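Local coordinates for protein vestitone reductase (PDB 2P4H) that catalyses the stereospecific, NADPH-dependent reduction of (3R)-vestitone in the biosynthesis of the phytoalexin medicarpin in alfalfa, at residues K118-V129 and I180-P188; I217-H226 and C249-M259. One frame throughout, in Å; residues are numbered along the deposited sequence.

Overall arrangement
Interaction 1 pairs two neighbouring strands of the seven-stranded parallel sheet; interaction 2 pairs two antiparallel strands of a smaller mixed sheet, and their centres lie about 20 Å apart. The two meet at Ile186-Pro188: Ile186 O is 3.0 Å from Cys249 N, a probable hydrogen bond, and the ring of Pro188 packs against His223 and Ser250. Interaction 1 is the nearer to the cofactor site, with the side chain of Thr123 about 4 Å from that of Leu13 and the side chain of Ser125 about 4 Å from that of Tyr160, both inferred to bind NADP(+). In interaction 2 the side chain of His223 stays about 9 Å from that of Tyr160.

Interaction 1 (K118-V129 and I180-P188); sequences KRFIYTSSGSAV and IDVVTLILP
Phe120 and Tyr122 lie beside Val182 and Thr184 on one face of a parallel strand pair whose axes approach to 4.2 Å. Backbone bonds alternate along it: Phe120 O accepts from Val183 N, Tyr122 N donates to Val183 O at 2.8 Å, and Leu185 N returns to Tyr122 O, all close to straight. Packing is close on the face of Ile121, Thr123, Leu185 and Leu187, where Ile121 CG2 meets Leu185 CD1 at 3.9 Å and Thr123 CG2 meets Leu187 CD1 at 3.6 Å, these last two side chains crossing at about a right angle. On the other face Ser124 OG bonds Glu168 OE1 and Thr184 OG1 bonds Glu168 OE2, tying both strands to helix 158-177. The Lys118 end is the solvent side. There Arg119 NH1 reaches Asp181 OD1 at 2.7 Å in a salt bridge, on the syn side but 34° out of the carboxylate plane, with the two flat groups turned 77° apart. Bends at chi2 and chi3 carry the arginine across to Asp181 and Val183, whose CG2 lies over one guanidinium face. Arg119 NE and NH2 bond carbonyls of Leu237 and Val242, so several acceptors fix the group's rotation. A water donates to Lys118 O at 2.6 Å and weakly to Asp181 OD2. Toward the other end the ladder slackens: Leu187 N to Ser124 O is weak at 3.4 Å, before Gly126 N bonds Leu187 O at 2.9 Å. Such adjacent parallel strands, joined through helix 158-177 in a beta-alpha-beta crossover, belong to the Rossmann-type core of this reductase family.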
loop_
_atom_site.group_PDB
_atom_site.type_symbol
_atom_site.label_atom_id
_atom_site.label_comp_id
_atom_site.label_asym_id
_atom_site.label_seq_id
_atom_site.Cartn_x
_atom_site.Cartn_y
_atom_site.Cartn_z
ATOM N N LYS A 118 -8.175 8.313 -17.027
ATOM C CA LYS A 118 -9.271 7.352 -17.068
ATOM C C LYS A 118 -9.509 6.672 -15.722
ATOM O O LYS A 118 -10.588 6.134 -15.477
ATOM C CB LYS A 118 -9.038 6.306 -18.166
ATOM C CG LYS A 118 -7.759 5.498 -18.058
ATOM C CD LYS A 118 -7.650 4.543 -19.244
ATOM C CE LYS A 118 -6.408 3.674 -19.168
ATOM N NZ LYS A 118 -6.333 2.743 -20.328
ATOM N N ARG A 119 -8.505 6.687 -14.854
ATOM C CA ARG A 119 -8.665 6.101 -13.529
ATOM C C ARG A 119 -7.736 6.751 -12.512
ATOM O O ARG A 119 -6.564 7.011 -12.795
ATOM C CB ARG A 119 -8.397 4.592 -13.544
ATOM C CG ARG A 119 -8.838 3.897 -12.252
ATOM C CD ARG A 119 -10.311 3.503 -12.280
ATOM N NE ARG A 119 -10.475 2.164 -12.843
ATOM C CZ ARG A 119 -11.609 1.468 -12.845
ATOM N NH1 ARG A 119 -12.716 1.974 -12.319
ATOM N NH2 ARG A 119 -11.622 0.242 -13.346
ATOM N N PHE A 120 -8.286 7.018 -11.331
ATOM C CA PHE A 120 -7.548 7.593 -10.210
ATOM C C PHE A 120 -7.548 6.484 -9.166
ATOM O O PHE A 120 -8.610 6.059 -8.710
ATOM C CB PHE A 120 -8.274 8.834 -9.672
ATOM C CG PHE A 120 -7.572 9.508 -8.523
ATOM C CD1 PHE A 120 -7.634 8.975 -7.239
ATOM C CD2 PHE A 120 -6.845 10.681 -8.729
ATOM C CE1 PHE A 120 -6.984 9.600 -6.176
ATOM C CE2 PHE A 120 -6.193 11.311 -7.674
ATOM C CZ PHE A 120 -6.262 10.773 -6.394
ATOM N N ILE A 121 -6.364 5.999 -8.809
ATOM C CA ILE A 121 -6.266 4.920 -7.836
ATOM C C ILE A 121 -5.610 5.408 -6.556
ATOM O O ILE A 121 -4.462 5.866 -6.553
ATOM C CB ILE A 121 -5.479 3.724 -8.410
ATOM C CG1 ILE A 121 -6.128 3.277 -9.722
ATOM C CG2 ILE A 121 -5.482 2.571 -7.416
ATOM C CD1 ILE A 121 -5.500 2.040 -10.347
ATOM N N TYR A 122 -6.363 5.306 -5.468
ATOM C CA TYR A 122 -5.906 5.745 -4.158
ATOM C C TYR A 122 -5.493 4.571 -3.289
ATOM O O TYR A 122 -6.230 3.594 -3.157
ATOM C CB TYR A 122 -7.018 6.519 -3.450
ATOM C CG TYR A 122 -6.591 7.085 -2.119
ATOM C CD1 TYR A 122 -5.696 8.151 -2.060
ATOM C CD2 TYR A 122 -7.048 6.535 -0.920
ATOM C CE1 TYR A 122 -5.259 8.660 -0.845
ATOM C CE2 TYR A 122 -6.610 7.042 0.311
ATOM C CZ TYR A 122 -5.715 8.105 0.331
ATOM O OH TYR A 122 -5.258 8.612 1.527
ATOM N N THR A 123 -4.315 4.685 -2.692
ATOM C CA THR A 123 -3.787 3.655 -1.814
ATOM C C THR A 123 -4.368 3.795 -0.412
ATOM O O THR A 123 -4.120 4.798 0.257
ATOM C CB THR A 123 -2.245 3.762 -1.715
ATOM O OG1 THR A 123 -1.657 3.400 -2.972
ATOM C CG2 THR A 123 -1.708 2.854 -0.622
ATOM N N SER A 124 -5.156 2.814 0.026
ATOM C CA SER A 124 -5.695 2.856 1.379
ATOM C C SER A 124 -4.993 1.802 2.228
ATOM O O SER A 124 -3.965 1.257 1.817
ATOM C CB SER A 124 -7.212 2.657 1.400
ATOM O OG SER A 124 -7.719 3.015 2.681
ATOM N N SER A 125 -5.565 1.487 3.385
ATOM C CA SER A 125 -4.923 0.583 4.330
ATOM C C SER A 125 -5.890 -0.273 5.136
ATOM O O SER A 125 -7.051 0.086 5.304
ATOM C CB SER A 125 -4.088 1.444 5.285
ATOM O OG SER A 125 -3.821 0.801 6.512
ATOM N N GLY A 126 -5.396 -1.402 5.640
ATOM C CA GLY A 126 -6.221 -2.267 6.461
ATOM C C GLY A 126 -6.646 -1.540 7.725
ATOM O O GLY A 126 -7.629 -1.912 8.365
ATOM N N SER A 127 -5.910 -0.493 8.090
ATOM C CA SER A 127 -6.249 0.276 9.283
ATOM C C SER A 127 -7.560 1.036 9.079
ATOM O O SER A 127 -8.189 1.469 10.044
ATOM C CB SER A 127 -5.133 1.264 9.624
ATOM O OG SER A 127 -4.964 2.211 8.588
ATOM N N ALA A 128 -7.969 1.202 7.824
ATOM C CA ALA A 128 -9.212 1.905 7.516
ATOM C C ALA A 128 -10.442 1.007 7.666
ATOM O O ALA A 128 -11.578 1.480 7.554
ATOM C CB ALA A 128 -9.156 2.480 6.097
ATOM N N VAL A 129 -10.221 -0.282 7.920
ATOM C CA VAL A 129 -11.332 -1.220 8.080
ATOM C C VAL A 129 -11.262 -2.091 9.334
ATOM O O VAL A 129 -12.291 -2.570 9.813
ATOM C CB VAL A 129 -11.454 -2.197 6.865
ATOM C CG1 VAL A 129 -11.635 -1.414 5.575
ATOM C CG2 VAL A 129 -10.229 -3.103 6.781
ATOM N N ILE A 180 -15.354 11.487 -11.014
ATOM C CA ILE A 180 -14.018 10.965 -11.280
ATOM C C ILE A 180 -14.055 9.462 -11.027
ATOM O O ILE A 180 -14.600 9.020 -10.016
ATOM C CB ILE A 180 -12.959 11.608 -10.355
ATOM C CG1 ILE A 180 -12.958 13.129 -10.546
ATOM C CG2 ILE A 180 -11.578 11.045 -10.670
ATOM C CD1 ILE A 180 -12.005 13.863 -9.628
ATOM N N ASP A 181 -13.499 8.679 -11.947
ATOM C CA ASP A 181 -13.490 7.225 -11.792
ATOM C C ASP A 181 -12.422 6.838 -10.776
ATOM O O ASP A 181 -11.260 6.605 -11.127
ATOM C CB ASP A 181 -13.200 6.535 -13.125
ATOM C CG ASP A 181 -13.570 5.064 -13.106
ATOM O OD1 ASP A 181 -13.601 4.470 -12.008
ATOM O OD2 ASP A 181 -13.827 4.498 -14.190
ATOM N N VAL A 182 -12.838 6.762 -9.516
ATOM C CA VAL A 182 -11.944 6.440 -8.417
ATOM C C VAL A 182 -12.016 5.002 -7.941
ATOM O O VAL A 182 -13.092 4.422 -7.813
ATOM C CB VAL A 182 -12.237 7.343 -7.191
ATOM C CG1 VAL A 182 -11.427 6.879 -5.979
ATOM C CG2 VAL A 182 -11.916 8.789 -7.523
ATOM N N VAL A 183 -10.842 4.435 -7.698
ATOM C CA VAL A 183 -10.726 3.098 -7.142
ATOM C C VAL A 183 -9.817 3.264 -5.934
ATOM O O VAL A 183 -8.844 4.021 -5.982
ATOM C CB VAL A 183 -10.057 2.092 -8.115
ATOM C CG1 VAL A 183 -9.510 0.895 -7.339
ATOM C CG2 VAL A 183 -11.066 1.619 -9.139
ATOM N N THR A 184 -10.156 2.595 -4.839
ATOM C CA THR A 184 -9.309 2.635 -3.659
ATOM C C THR A 184 -8.899 1.197 -3.391
ATOM O O THR A 184 -9.699 0.270 -3.550
ATOM C CB THR A 184 -10.029 3.219 -2.415
ATOM O OG1 THR A 184 -11.142 2.392 -2.058
ATOM C CG2 THR A 184 -10.504 4.633 -2.694
ATOM N N LEU A 185 -7.640 1.007 -3.023
ATOM C CA LEU A 185 -7.132 -0.325 -2.732
ATOM C C LEU A 185 -6.831 -0.424 -1.247
ATOM O O LEU A 185 -5.998 0.317 -0.721
ATOM C CB LEU A 185 -5.866 -0.610 -3.545
ATOM C CG LEU A 185 -6.064 -0.928 -5.032
ATOM C CD1 LEU A 185 -4.732 -0.859 -5.759
ATOM C CD2 LEU A 185 -6.685 -2.310 -5.185
ATOM N N ILE A 186 -7.530 -1.326 -0.571
ATOM C CA ILE A 186 -7.335 -1.521 0.859
ATOM C C ILE A 186 -6.180 -2.509 0.992
ATOM O O ILE A 186 -6.335 -3.709 0.750
ATOM C CB ILE A 186 -8.623 -2.068 1.496
ATOM C CG1 ILE A 186 -9.794 -1.124 1.178
ATOM C CG2 ILE A 186 -8.442 -2.201 3.005
ATOM C CD1 ILE A 186 -11.172 -1.694 1.509
ATOM N N LEU A 187 -5.020 -1.990 1.380
ATOM C CA LEU A 187 -3.806 -2.791 1.473
ATOM C C LEU A 187 -3.391 -3.212 2.872
ATOM O O LEU A 187 -3.381 -2.410 3.802
ATOM C CB LEU A 187 -2.653 -2.029 0.810
ATOM C CG LEU A 187 -2.894 -1.615 -0.645
ATOM C CD1 LEU A 187 -1.775 -0.698 -1.117
ATOM C CD2 LEU A 187 -2.976 -2.849 -1.522
ATOM N N PRO A 188 -3.032 -4.493 3.031
ATOM C CA PRO A 188 -2.595 -5.077 4.301
ATOM C C PRO A 188 -1.079 -4.866 4.407
ATOM O O PRO A 188 -0.559 -3.867 3.910
ATOM C CB PRO A 188 -2.972 -6.540 4.128
ATOM C CG PRO A 188 -2.609 -6.777 2.688
ATOM C CD PRO A 188 -3.117 -5.525 1.978
HETATM O O HOH W 1 -12.852 6.281 -16.805
#

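Interaction 2 (I217-H226 and C249-M259)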
loop_
_atom_site.group_PDB
_atom_site.type_symbol
_atom_site.label_atom_id
_atom_site.label_comp_id
_atom_site.label_asym_id
_atom_site.label_seq_id
_atom_site.Cartn_x
_atom_site.Cartn_y
_atom_site.Cartn_z
ATOM N N ILE A 217 7.334 -9.091 19.161
ATOM C CA ILE A 217 6.107 -9.646 18.601
ATOM C C ILE A 217 4.870 -8.889 19.083
ATOM O O ILE A 217 4.630 -8.760 20.286
ATOM C CB ILE A 217 5.952 -11.145 18.953
ATOM C CG1 ILE A 217 7.036 -11.959 18.239
ATOM C CG2 ILE A 217 4.568 -11.642 18.543
ATOM C CD1 ILE A 217 7.039 -13.435 18.596
ATOM N N GLY A 218 4.099 -8.379 18.128
ATOM C CA GLY A 218 2.878 -7.655 18.437
ATOM C C GLY A 218 1.748 -8.345 17.702
ATOM O O GLY A 218 0.876 -8.960 18.313
ATOM N N VAL A 219 1.770 -8.250 16.377
ATOM C CA VAL A 219 0.767 -8.893 15.540
ATOM C C VAL A 219 1.044 -10.400 15.490
ATOM O O VAL A 219 2.190 -10.822 15.288
ATOM C CB VAL A 219 0.811 -8.312 14.111
ATOM C CG1 VAL A 219 -0.042 -9.147 13.171
ATOM C CG2 VAL A 219 0.323 -6.869 14.130
ATOM N N THR A 220 0.003 -11.205 15.693
ATOM C CA THR A 220 0.148 -12.655 15.666
ATOM C C THR A 220 -0.610 -13.336 14.521
ATOM O O THR A 220 -0.584 -14.556 14.389
ATOM C CB THR A 220 -0.241 -13.272 17.017
ATOM O OG1 THR A 220 -1.503 -12.745 17.438
ATOM C CG2 THR A 220 0.829 -12.955 18.063
ATOM N N ARG A 221 -1.315 -12.543 13.720
ATOM C CA ARG A 221 -1.979 -13.044 12.518
ATOM C C ARG A 221 -1.944 -11.853 11.581
ATOM O O ARG A 221 -2.532 -10.805 11.860
ATOM C CB ARG A 221 -3.419 -13.508 12.748
ATOM C CG ARG A 221 -3.989 -14.167 11.485
ATOM C CD ARG A 221 -5.323 -14.835 11.736
ATOM N NE ARG A 221 -6.343 -13.859 12.102
ATOM C CZ ARG A 221 -7.440 -14.148 12.793
ATOM N NH1 ARG A 221 -7.663 -15.392 13.199
ATOM N NH2 ARG A 221 -8.314 -13.194 13.080
ATOM N N PHE A 222 -1.237 -12.029 10.472
ATOM C CA PHE A 222 -1.011 -10.970 9.496
ATOM C C PHE A 222 -1.798 -11.052 8.197
ATOM O O PHE A 222 -1.788 -12.101 7.544
ATOM C CB PHE A 222 0.468 -10.965 9.064
ATOM C CG PHE A 222 1.464 -10.794 10.182
ATOM C CD1 PHE A 222 2.169 -9.604 10.307
ATOM C CD2 PHE A 222 1.750 -11.837 11.061
ATOM C CE1 PHE A 222 3.151 -9.449 11.286
ATOM C CE2 PHE A 222 2.736 -11.689 12.049
ATOM C CZ PHE A 222 3.432 -10.491 12.153
ATOM N N HIS A 223 -2.482 -9.971 7.815
ATOM C CA HIS A 223 -3.095 -9.959 6.490
ATOM C C HIS A 223 -1.925 -9.423 5.648
ATOM O O HIS A 223 -1.234 -8.478 6.052
ATOM C CB HIS A 223 -4.375 -9.089 6.385
ATOM C CG HIS A 223 -4.410 -7.863 7.249
ATOM N ND1 HIS A 223 -5.536 -7.515 7.965
ATOM C CD2 HIS A 223 -3.535 -6.841 7.410
ATOM C CE1 HIS A 223 -5.357 -6.333 8.526
ATOM N NE2 HIS A 223 -4.149 -5.901 8.205
ATOM N N MET A 224 -1.670 -10.053 4.502
ATOM C CA MET A 224 -0.517 -9.692 3.676
ATOM C C MET A 224 -0.752 -9.751 2.170
ATOM O O MET A 224 -1.719 -10.356 1.703
ATOM C CB MET A 224 0.649 -10.637 4.013
ATOM C CG MET A 224 0.876 -10.879 5.509
ATOM S SD MET A 224 2.217 -12.044 5.853
ATOM C CE MET A 224 3.623 -10.981 5.571
ATOM N N VAL A 225 0.159 -9.126 1.423
ATOM C CA VAL A 225 0.117 -9.116 -0.040
ATOM C C VAL A 225 1.531 -8.881 -0.570
ATOM O O VAL A 225 2.341 -8.227 0.085
ATOM C CB VAL A 225 -0.827 -8.001 -0.589
ATOM C CG1 VAL A 225 -0.269 -6.619 -0.266
ATOM C CG2 VAL A 225 -1.014 -8.167 -2.093
ATOM N N HIS A 226 1.827 -9.436 -1.741
ATOM C CA HIS A 226 3.136 -9.258 -2.366
ATOM C C HIS A 226 3.119 -7.883 -3.038
ATOM O O HIS A 226 2.173 -7.547 -3.753
ATOM C CB HIS A 226 3.373 -10.352 -3.414
ATOM C CG HIS A 226 4.779 -10.409 -3.927
ATOM N ND1 HIS A 226 5.370 -9.364 -4.602
ATOM C CD2 HIS A 226 5.710 -11.391 -3.861
ATOM C CE1 HIS A 226 6.606 -9.699 -4.931
ATOM N NE2 HIS A 226 6.836 -10.924 -4.493
ATOM N N CYS A 249 -7.131 -5.799 -1.319
ATOM C CA CYS A 249 -6.059 -6.410 -2.114
ATOM C C CYS A 249 -5.194 -7.091 -1.057
ATOM O O CYS A 249 -4.071 -6.669 -0.762
ATOM C CB CYS A 249 -5.282 -5.330 -2.861
ATOM S SG CYS A 249 -4.092 -5.985 -4.038
ATOM N N SER A 250 -5.731 -8.179 -0.518
ATOM C CA SER A 250 -5.120 -8.894 0.598
ATOM C C SER A 250 -5.370 -10.393 0.441
ATOM O O SER A 250 -6.212 -10.965 1.132
ATOM C CB SER A 250 -5.792 -8.364 1.870
ATOM O OG SER A 250 -5.253 -8.891 3.056
ATOM N N PRO A 251 -4.616 -11.053 -0.452
ATOM C CA PRO A 251 -4.777 -12.489 -0.704
ATOM C C PRO A 251 -4.334 -13.455 0.384
ATOM O O PRO A 251 -4.707 -14.630 0.356
ATOM C CB PRO A 251 -3.980 -12.693 -1.987
ATOM C CG PRO A 251 -2.826 -11.758 -1.789
ATOM C CD PRO A 251 -3.512 -10.502 -1.261
ATOM N N PHE A 252 -3.544 -12.975 1.337
ATOM C CA PHE A 252 -3.037 -13.849 2.384
ATOM C C PHE A 252 -3.453 -13.470 3.799
ATOM O O PHE A 252 -3.560 -12.289 4.135
ATOM C CB PHE A 252 -1.497 -13.886 2.355
ATOM C CG PHE A 252 -0.893 -14.002 0.977
ATOM C CD1 PHE A 252 -1.361 -14.942 0.061
ATOM C CD2 PHE A 252 0.186 -13.197 0.617
ATOM C CE1 PHE A 252 -0.758 -15.078 -1.196
ATOM C CE2 PHE A 252 0.795 -13.329 -0.631
ATOM C CZ PHE A 252 0.322 -14.271 -1.538
ATOM N N ILE A 253 -3.692 -14.485 4.621
ATOM C CA ILE A 253 -3.990 -14.290 6.035
ATOM C C ILE A 253 -3.075 -15.339 6.667
ATOM O O ILE A 253 -3.225 -16.546 6.447
ATOM C CB ILE A 253 -5.499 -14.467 6.365
ATOM C CG1 ILE A 253 -5.728 -14.139 7.842
ATOM C CG2 ILE A 253 -5.992 -15.852 5.988
ATOM C CD1 ILE A 253 -5.353 -12.705 8.218
ATOM N N VAL A 254 -2.100 -14.851 7.429
ATOM C CA VAL A 254 -1.056 -15.699 7.985
ATOM C C VAL A 254 -0.829 -15.705 9.489
ATOM O O VAL A 254 -0.276 -14.753 10.046
ATOM C CB VAL A 254 0.292 -15.325 7.315
ATOM C CG1 VAL A 254 1.359 -16.346 7.659
ATOM C CG2 VAL A 254 0.103 -15.203 5.801
ATOM N N PRO A 255 -1.244 -16.785 10.167
ATOM C CA PRO A 255 -1.035 -16.857 11.614
ATOM C C PRO A 255 0.473 -16.949 11.841
ATOM O O PRO A 255 1.188 -17.546 11.035
ATOM C CB PRO A 255 -1.746 -18.149 12.005
ATOM C CG PRO A 255 -2.840 -18.263 10.984
ATOM C CD PRO A 255 -2.130 -17.871 9.706
ATOM N N ILE A 256 0.960 -16.376 12.933
ATOM C CA ILE A 256 2.390 -16.411 13.202
ATOM C C ILE A 256 2.909 -17.851 13.345
ATOM O O ILE A 256 4.077 -18.128 13.065
ATOM C CB ILE A 256 2.725 -15.553 14.457
ATOM C CG1 ILE A 256 4.227 -15.279 14.520
ATOM C CG2 ILE A 256 2.222 -16.234 15.717
ATOM C CD1 ILE A 256 4.591 -14.160 15.482
ATOM N N GLU A 257 2.037 -18.767 13.761
ATOM C CA GLU A 257 2.419 -20.169 13.908
ATOM C C GLU A 257 2.697 -20.792 12.539
ATOM O O GLU A 257 3.637 -21.575 12.380
ATOM C CB GLU A 257 1.313 -20.957 14.619
ATOM C CG GLU A 257 1.045 -20.522 16.061
ATOM C CD GLU A 257 0.097 -19.334 16.181
ATOM O OE1 GLU A 257 -0.191 -18.927 17.327
ATOM O OE2 GLU A 257 -0.368 -18.804 15.148
ATOM N N GLU A 258 1.875 -20.455 11.550
ATOM C CA GLU A 258 2.078 -20.983 10.204
ATOM C C GLU A 258 3.306 -20.310 9.604
ATOM O O GLU A 258 4.052 -20.914 8.831
ATOM C CB GLU A 258 0.831 -20.742 9.347
ATOM C CG GLU A 258 -0.380 -21.507 9.868
ATOM C CD GLU A 258 -1.608 -21.366 8.992
ATOM O OE1 GLU A 258 -2.687 -21.829 9.419
ATOM O OE2 GLU A 258 -1.499 -20.807 7.882
ATOM N N MET A 259 3.515 -19.053 9.976
ATOM C CA MET A 259 4.671 -18.292 9.527
ATOM C C MET A 259 5.932 -19.030 10.010
ATOM O O MET A 259 6.884 -19.232 9.253
ATOM C CB MET A 259 4.589 -16.892 10.136
ATOM C CG MET A 259 5.712 -15.946 9.796
ATOM S SD MET A 259 5.458 -14.382 10.679
ATOM C CE MET A 259 4.741 -13.355 9.408
#
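The Phe222 ring is sandwiched: Met259 CE sits over one face, offset toward the rim, in a CH-pi contact 4.0 Å from the centroid, while Val219 CG1 stands over the centre of the opposite face. Val254 O lies in plane at the ring's edge, and Phe189 also meets this ring edge-to-face. The Phe252 ring has Pro251 CG above its centre. With chi3 bent to -100°, Met259 swings its methyl across Phe222, and its sulfur makes an oblique Met-aromatic contact at 4.8 Å from the same centroid. Met224 SD touches Val254 CG2 at 3.8 Å, the side chains crossing at about a right angle. In the backbone, Phe222 and Val254 form a hydrogen-bonded antiparallel pair, bonded both ways. Ile256 N, in the first turn of helix 256-266, gives a further bond to Thr220 O at 2.8 Å. On the reverse face Arg221 CG, anti to the backbone N (chi1 -173°), rests on Ile253 CD1 at 3.8 Å, while Arg221 NE bonds Leu286 O. Were this arginine replaced by an alanine, Ile253 CD1 would probably lose the CG and CD it packs against, and Leu286 O the NE donor. The two segments thus meet through main-chain bonds and apolar, sulfur and aromatic contacts, with no salt bridge between them, Arg221 NE adding a side-chain bond to Leu286 where the backbones already pair.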